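Local coordinates for protein DegQ (Legionella fallonii, PDB 3PV2) that forms large twelve-subunit cage-like assemblies and probably acts as a periplasmic HtrA-family serine protease and chaperone, at residues 33-38 and 91-96; 116-121 and 126-131; 243-248 and 253-258. One frame throughout, in Å; residues are numbered along the deposited sequence.

Contact 1: residues 33-38 and 91-96; sequences VNVAVQ and IITNDH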
# COMPACT_ATOMS: atom_id res chain seq x y z
N VAL B 33 45.81 -19.57 11.05
CA VAL B 33 46.12 -18.46 10.17
C VAL B 33 44.83 -17.79 9.78
O VAL B 33 43.73 -18.38 9.89
CB VAL B 33 46.71 -18.91 8.89
CG1 VAL B 33 47.97 -19.81 9.11
CG2 VAL B 33 45.65 -19.61 8.06
N ASN B 34 44.98 -16.57 9.29
CA ASN B 34 43.86 -15.86 8.69
C ASN B 34 43.96 -16.09 7.18
O ASN B 34 45.02 -16.14 6.65
CB ASN B 34 43.97 -14.37 9.05
CG ASN B 34 42.90 -13.53 8.41
OD1 ASN B 34 41.81 -13.32 8.97
ND2 ASN B 34 43.18 -13.05 7.22
N VAL B 35 42.82 -16.30 6.55
CA VAL B 35 42.70 -16.51 5.13
C VAL B 35 41.77 -15.45 4.61
O VAL B 35 40.60 -15.40 5.02
CB VAL B 35 41.99 -17.86 4.82
CG1 VAL B 35 41.77 -17.97 3.34
CG2 VAL B 35 42.80 -19.02 5.29
N ALA B 36 42.30 -14.60 3.72
CA ALA B 36 41.58 -13.49 3.12
C ALA B 36 41.47 -13.75 1.63
O ALA B 36 42.49 -14.05 1.00
CB ALA B 36 42.37 -12.14 3.38
N VAL B 37 40.26 -13.63 1.09
CA VAL B 37 39.97 -13.88 -0.34
C VAL B 37 39.32 -12.66 -0.95
O VAL B 37 38.51 -11.99 -0.29
CB VAL B 37 38.98 -15.07 -0.52
CG1 VAL B 37 38.66 -15.34 -2.00
CG2 VAL B 37 39.55 -16.31 0.14
N GLN B 38 39.69 -12.40 -2.20
CA GLN B 38 39.13 -11.35 -3.05
C GLN B 38 38.61 -12.07 -4.28
O GLN B 38 39.29 -12.96 -4.79
CB GLN B 38 40.24 -10.40 -3.55
CG GLN B 38 40.73 -9.33 -2.56
CD GLN B 38 41.26 -9.90 -1.23
OE1 GLN B 38 42.14 -10.79 -1.20
NE2 GLN B 38 40.73 -9.40 -0.12
N ILE B 91 47.81 -25.98 4.38
CA ILE B 91 46.86 -25.31 5.21
C ILE B 91 45.48 -25.78 4.85
O ILE B 91 45.14 -25.84 3.66
CB ILE B 91 46.89 -23.83 4.89
CG1 ILE B 91 48.17 -23.20 5.40
CG2 ILE B 91 45.66 -23.16 5.50
CD1 ILE B 91 48.30 -21.65 5.09
N ILE B 92 44.68 -26.11 5.84
CA ILE B 92 43.31 -26.53 5.57
C ILE B 92 42.38 -25.37 5.86
O ILE B 92 42.53 -24.68 6.86
CB ILE B 92 42.86 -27.73 6.47
CG1 ILE B 92 43.66 -28.98 6.14
CG2 ILE B 92 41.45 -28.11 6.22
CD1 ILE B 92 43.65 -29.39 4.74
N THR B 93 41.36 -25.21 5.05
CA THR B 93 40.33 -24.28 5.39
C THR B 93 39.02 -24.79 4.86
O THR B 93 38.96 -25.92 4.39
CB THR B 93 40.67 -22.89 4.88
OG1 THR B 93 39.71 -21.96 5.44
CG2 THR B 93 40.68 -22.83 3.29
N ASN B 94 37.94 -24.02 4.95
CA ASN B 94 36.70 -24.49 4.32
C ASN B 94 36.65 -24.19 2.85
O ASN B 94 37.14 -23.16 2.41
CB ASN B 94 35.54 -23.78 4.89
CG ASN B 94 35.32 -24.09 6.36
OD1 ASN B 94 35.28 -25.28 6.77
ND2 ASN B 94 35.10 -23.06 7.15
N ASP B 95 35.97 -25.02 2.07
CA ASP B 95 35.74 -24.66 0.65
C ASP B 95 34.94 -23.36 0.50
O ASP B 95 35.25 -22.54 -0.37
CB ASP B 95 35.07 -25.82 -0.13
CG ASP B 95 35.23 -25.68 -1.65
OD1 ASP B 95 34.20 -25.67 -2.33
OD2 ASP B 95 36.38 -25.60 -2.17
N HIS B 96 33.89 -23.17 1.31
CA HIS B 96 33.08 -21.95 1.20
C HIS B 96 33.89 -20.68 1.45
O HIS B 96 33.57 -19.65 0.89
CB HIS B 96 31.82 -22.00 2.04
CG HIS B 96 32.03 -21.70 3.49
ND1 HIS B 96 32.01 -22.67 4.45
CD2 HIS B 96 32.20 -20.52 4.16
CE1 HIS B 96 32.20 -22.12 5.65
NE2 HIS B 96 32.33 -20.82 5.49
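Val-33 and Ile-91 point their side chains at each other across the inside of a barrel, and two residues further along each strand Val-35 and Thr-93 do the same. The two segments are not direct partners in the sheet: strand 74-85 runs between them, so the CA atoms of Val-35 and Thr-93 stay 8.1 Å apart and no hydrogen bond joins the segments. Contact is left to the side-chain branches. Val-33 offers CG2 to the CG2 branch of Ile-91 at 4.4 Å, while CD1 of the extended Ile-91 chain also comes up to Val-33 at 4.5 Å from CG2. In the second pair, Val-35 CG2 lies 4.3 Å from Thr-93 OG1. That hydroxyl stands opposite the backbone N (chi1 -170°) and is hydrogen-bonded to Ser-80 O on the intervening strand, which satisfies a buried polar atom beside the valine methyl. All four residues are buried, and the approach is loose. Val-33 and Ile-91 both also touch Val-106 of strand 101-107, tying this pair into the apolar interior. The arrangement is that of the apolar interior of a closed antiparallel barrel, here the N-terminal six-stranded barrel of the trypsin fold.

Contact 2: residues 116-121 and 126-131; sequences ARLIGG and DLAVLK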
# COMPACT_ATOMS: atom_id res chain seq x y z
N ALA B 116 48.77 -17.43 -1.37
CA ALA B 116 48.50 -18.84 -1.13
C ALA B 116 48.03 -19.44 -2.41
O ALA B 116 47.30 -18.80 -3.16
CB ALA B 116 47.47 -19.01 -0.07
N ARG B 117 48.36 -20.69 -2.62
CA ARG B 117 47.87 -21.36 -3.80
C ARG B 117 46.79 -22.39 -3.44
O ARG B 117 46.93 -23.09 -2.47
CB ARG B 117 49.08 -22.03 -4.43
CG ARG B 117 48.83 -22.67 -5.75
CD ARG B 117 50.22 -22.79 -6.55
NE ARG B 117 51.13 -23.80 -5.99
CZ ARG B 117 50.88 -25.13 -5.95
NH1 ARG B 117 49.74 -25.64 -6.44
NH2 ARG B 117 51.78 -25.95 -5.41
N LEU B 118 45.75 -22.52 -4.26
CA LEU B 118 44.74 -23.54 -4.04
C LEU B 118 45.21 -24.89 -4.59
O LEU B 118 45.46 -25.01 -5.78
CB LEU B 118 43.44 -23.15 -4.74
CG LEU B 118 42.07 -23.65 -4.31
CD1 LEU B 118 41.31 -24.11 -5.53
CD2 LEU B 118 42.05 -24.74 -3.21
N ILE B 119 45.32 -25.90 -3.73
CA ILE B 119 45.67 -27.22 -4.20
C ILE B 119 44.42 -27.84 -4.73
O ILE B 119 44.45 -28.42 -5.77
CB ILE B 119 46.31 -28.05 -3.11
CG1 ILE B 119 47.60 -27.37 -2.69
CG2 ILE B 119 46.66 -29.43 -3.60
CD1 ILE B 119 48.46 -28.28 -1.97
N GLY B 120 43.32 -27.72 -4.00
CA GLY B 120 42.02 -28.19 -4.48
C GLY B 120 41.02 -28.09 -3.34
O GLY B 120 41.40 -27.86 -2.18
N GLY B 121 39.76 -28.27 -3.67
CA GLY B 121 38.73 -28.26 -2.71
C GLY B 121 37.74 -29.34 -2.97
O GLY B 121 37.79 -30.00 -4.00
N ASP B 126 33.05 -29.56 2.37
CA ASP B 126 33.43 -28.19 2.65
C ASP B 126 34.84 -28.06 3.18
O ASP B 126 35.06 -27.33 4.16
CB ASP B 126 32.44 -27.52 3.64
CG ASP B 126 32.56 -25.99 3.64
OD1 ASP B 126 33.14 -25.43 2.68
OD2 ASP B 126 32.12 -25.35 4.59
N LEU B 127 35.81 -28.69 2.49
CA LEU B 127 37.22 -28.55 2.77
C LEU B 127 38.00 -28.06 1.57
O LEU B 127 37.59 -28.26 0.43
CB LEU B 127 37.82 -29.89 3.20
CG LEU B 127 37.21 -30.39 4.50
CD1 LEU B 127 37.64 -31.89 4.64
CD2 LEU B 127 37.68 -29.47 5.67
N ALA B 128 39.11 -27.38 1.84
CA ALA B 128 40.01 -26.94 0.78
C ALA B 128 41.40 -26.97 1.34
O ALA B 128 41.59 -26.77 2.51
CB ALA B 128 39.67 -25.59 0.33
N VAL B 129 42.36 -27.27 0.47
CA VAL B 129 43.75 -27.33 0.80
C VAL B 129 44.45 -26.20 0.04
O VAL B 129 44.20 -25.99 -1.18
CB VAL B 129 44.33 -28.66 0.37
CG1 VAL B 129 45.76 -28.80 0.79
CG2 VAL B 129 43.44 -29.83 0.85
N LEU B 130 45.29 -25.50 0.78
CA LEU B 130 46.05 -24.37 0.29
C LEU B 130 47.52 -24.66 0.58
O LEU B 130 47.86 -25.36 1.58
CB LEU B 130 45.70 -23.08 1.06
CG LEU B 130 44.24 -22.58 1.11
CD1 LEU B 130 44.16 -21.26 1.91
CD2 LEU B 130 43.65 -22.42 -0.26
N LYS B 131 48.38 -24.04 -0.21
CA LYS B 131 49.79 -24.14 0.02
C LYS B 131 50.45 -22.75 -0.01
O LYS B 131 50.12 -21.89 -0.83
CB LYS B 131 50.39 -25.05 -1.04
CG LYS B 131 51.86 -24.90 -1.20
CD LYS B 131 52.62 -26.21 -1.08
CE LYS B 131 54.16 -25.91 -1.13
NZ LYS B 131 54.95 -27.13 -1.33
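Ile-119 turns CG1 back beside its own backbone N (chi1 -62°), which carries CD1 over the strand to Val-129 and Lys-131; Val-129 meets it with CG1 set opposite the backbone N (chi1 -176°). The isoleucine tip thus touches Val-129 CG1 and Lys-131 CB, each 3.9 Å from Ile-119 CD1, and the side chains cross at a slant. Ile-119 takes this place because a classic beta bulge puts both it and Gly-120 opposite Val-129. The carbonyl Val-129 O receives Ile-119 N at 2.8 Å, from a donor tilted out of the carbonyl plane, and a second, weak bond from Gly-120 N. The return bond is straight: Val-129 N reaches Gly-120 O at 2.9 Å with an N-H...O angle of 174°. Before the bulge, Arg-117 and Lys-131 form a regular hydrogen-bonded antiparallel pair through both N and O atoms. Their cationic ends lie near each other without touching, which would probably be mildly unfavourable. On the other side of the sheet, Leu-118 CD2 meets Leu-130 CD2 at 4.1 Å, and beyond the bulge the bare Gly-121 CA comes within 3.9 Å of Ala-128 CA. The hairpin belongs to the N-terminal barrel: Leu-130 turns to Ile-91 of strand 90-93 and to Ile-104 of strand 101-107, Ala-128 meets helix 95-98, and Ile-119 and Val-129 lie against Ile-249 of helix 239-252.

Contact 3: residues 243-248 and 253-258; sequences KDVAQQ and GSIHRG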
# COMPACT_ATOMS: atom_id res chain seq x y z
N LYS B 243 41.94 -35.41 7.31
CA LYS B 243 43.22 -36.03 6.90
C LYS B 243 43.12 -36.77 5.56
O LYS B 243 44.00 -36.67 4.68
CB LYS B 243 43.68 -37.08 7.92
CG LYS B 243 44.19 -36.58 9.29
CD LYS B 243 44.90 -37.68 10.18
CE LYS B 243 44.38 -39.14 9.98
NZ LYS B 243 45.01 -40.15 10.91
N ASP B 244 42.03 -37.51 5.38
CA ASP B 244 41.93 -38.32 4.20
C ASP B 244 41.46 -37.52 2.98
O ASP B 244 41.97 -37.75 1.86
CB ASP B 244 41.14 -39.58 4.53
CG ASP B 244 41.79 -40.38 5.71
OD1 ASP B 244 42.34 -39.74 6.66
OD2 ASP B 244 41.78 -41.63 5.71
N VAL B 245 40.58 -36.54 3.19
CA VAL B 245 40.25 -35.65 2.10
C VAL B 245 41.52 -34.84 1.67
O VAL B 245 41.77 -34.67 0.49
CB VAL B 245 39.14 -34.70 2.42
CG1 VAL B 245 39.13 -33.58 1.43
CG2 VAL B 245 37.81 -35.42 2.38
N ALA B 246 42.30 -34.36 2.63
CA ALA B 246 43.49 -33.57 2.29
C ALA B 246 44.50 -34.38 1.49
O ALA B 246 45.10 -33.84 0.60
CB ALA B 246 44.21 -32.99 3.52
N GLN B 247 44.71 -35.62 1.91
CA GLN B 247 45.72 -36.44 1.34
C GLN B 247 45.31 -36.77 -0.13
O GLN B 247 46.10 -36.68 -1.03
CB GLN B 247 45.94 -37.69 2.20
CG GLN B 247 47.06 -38.60 1.63
CD GLN B 247 46.47 -39.84 0.95
OE1 GLN B 247 45.77 -40.62 1.61
NE2 GLN B 247 46.75 -40.03 -0.35
N GLN B 248 44.03 -37.02 -0.33
CA GLN B 248 43.52 -37.27 -1.65
C GLN B 248 43.57 -36.02 -2.54
O GLN B 248 43.90 -36.14 -3.75
CB GLN B 248 42.15 -37.90 -1.60
CG GLN B 248 41.41 -37.90 -2.95
CD GLN B 248 40.47 -39.11 -3.11
OE1 GLN B 248 40.83 -40.22 -2.73
NE2 GLN B 248 39.29 -38.89 -3.70
N GLY B 253 44.53 -33.62 -6.62
CA GLY B 253 43.90 -32.34 -6.94
C GLY B 253 42.39 -32.23 -6.76
O GLY B 253 41.87 -31.14 -6.75
N SER B 254 41.68 -33.35 -6.65
CA SER B 254 40.25 -33.36 -6.27
C SER B 254 39.84 -34.75 -5.83
O SER B 254 40.57 -35.70 -6.05
CB SER B 254 39.36 -32.94 -7.43
OG SER B 254 39.23 -34.02 -8.34
N ILE B 255 38.67 -34.87 -5.19
CA ILE B 255 38.16 -36.15 -4.81
C ILE B 255 37.30 -36.63 -5.98
O ILE B 255 36.36 -35.94 -6.37
CB ILE B 255 37.22 -36.09 -3.54
CG1 ILE B 255 37.90 -35.38 -2.35
CG2 ILE B 255 36.70 -37.48 -3.17
CD1 ILE B 255 39.27 -35.85 -2.10
N HIS B 256 37.62 -37.77 -6.57
CA HIS B 256 36.75 -38.33 -7.59
C HIS B 256 36.01 -39.51 -6.97
O HIS B 256 36.54 -40.60 -6.90
CB HIS B 256 37.53 -38.75 -8.82
CG HIS B 256 36.65 -39.22 -9.93
ND1 HIS B 256 36.30 -38.42 -11.00
CD2 HIS B 256 36.01 -40.40 -10.13
CE1 HIS B 256 35.50 -39.08 -11.81
NE2 HIS B 256 35.31 -40.29 -11.31
N ARG B 257 34.80 -39.27 -6.51
CA ARG B 257 33.99 -40.28 -5.86
C ARG B 257 33.47 -41.33 -6.83
O ARG B 257 33.02 -41.01 -7.94
CB ARG B 257 32.80 -39.63 -5.18
CG ARG B 257 33.16 -38.90 -3.95
CD ARG B 257 32.01 -38.11 -3.44
NE ARG B 257 32.38 -37.50 -2.18
CZ ARG B 257 33.07 -36.37 -2.03
NH1 ARG B 257 33.46 -35.67 -3.09
NH2 ARG B 257 33.36 -35.93 -0.81
N GLY B 258 33.54 -42.59 -6.40
CA GLY B 258 33.08 -43.69 -7.21
C GLY B 258 31.88 -44.34 -6.54
O GLY B 258 31.33 -43.83 -5.57
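This is a local apolar contact between the middle of helix 239-252 and the linker that follows it, where the chain leaves the protease domain for the first PDZ domain. Gly-253, the first residue beyond the helix, has a positive phi of 83°, and the chain then swings alongside the helix so that Ile-255 comes to lie against Val-245 and Gln-248. No hydrogen bond crosses between the segments. Ile-255 supplies the tip: its CD1 sits 4.2 Å from Val-245 CG1 and 3.6 Å from Gln-248 CB, and its chain runs roughly at right angles to both partners. Gln-248 swings CG away from its backbone N (chi1 166°), which lays the aliphatic part of the side chain over this methyl. The fit is tight to the point of doubt at Gln-248 CG, 3.1 Å from Ile-255 CD1. Gln-248 CG also lies 3.9 Å from Ser-254 O. Further along the linker, the extended side chain of Arg-257 sets one face of its guanidinium over Ile-255 CG2, the methyl lying 3.7 Å above the plane and toward the rim. That arginine also makes salt bridges with Asp-122 at the end of strand 113-122 and Glu-124 just past it, while His-256 is hydrogen-bonded to Asp-352 beyond strand 342-349. The linker is therefore held between the N-terminal barrel and the PDZ domain, with Val-245 also touching Leu-326 after helix 318-325.

Overall arrangement
Contacts 1 and 2 belong to the same barrel, their centres about 8 Å apart, and are stitched together where strands 90-93 and 127-131 pair: Ile-91 N lies 2.9 Å from Leu-130 O, probably hydrogen-bonded. Their other ends converge on the active site. His-96 ND1 is 2.7 Å from Asp-126 OD2, and His-96 also touches Ser-205, an arrangement consistent with the catalytic triad of trypsin-like proteases. Contact 3 lies outside the barrel, its centre about 12 Å from that of contact 2 and 18 Å from that of contact 1. Its helix packs on both: Leu-127 CD1 approaches Val-245 CB at 3.9 Å, and Ile-92 CD1 approaches Ala-246 CB at 3.8 Å.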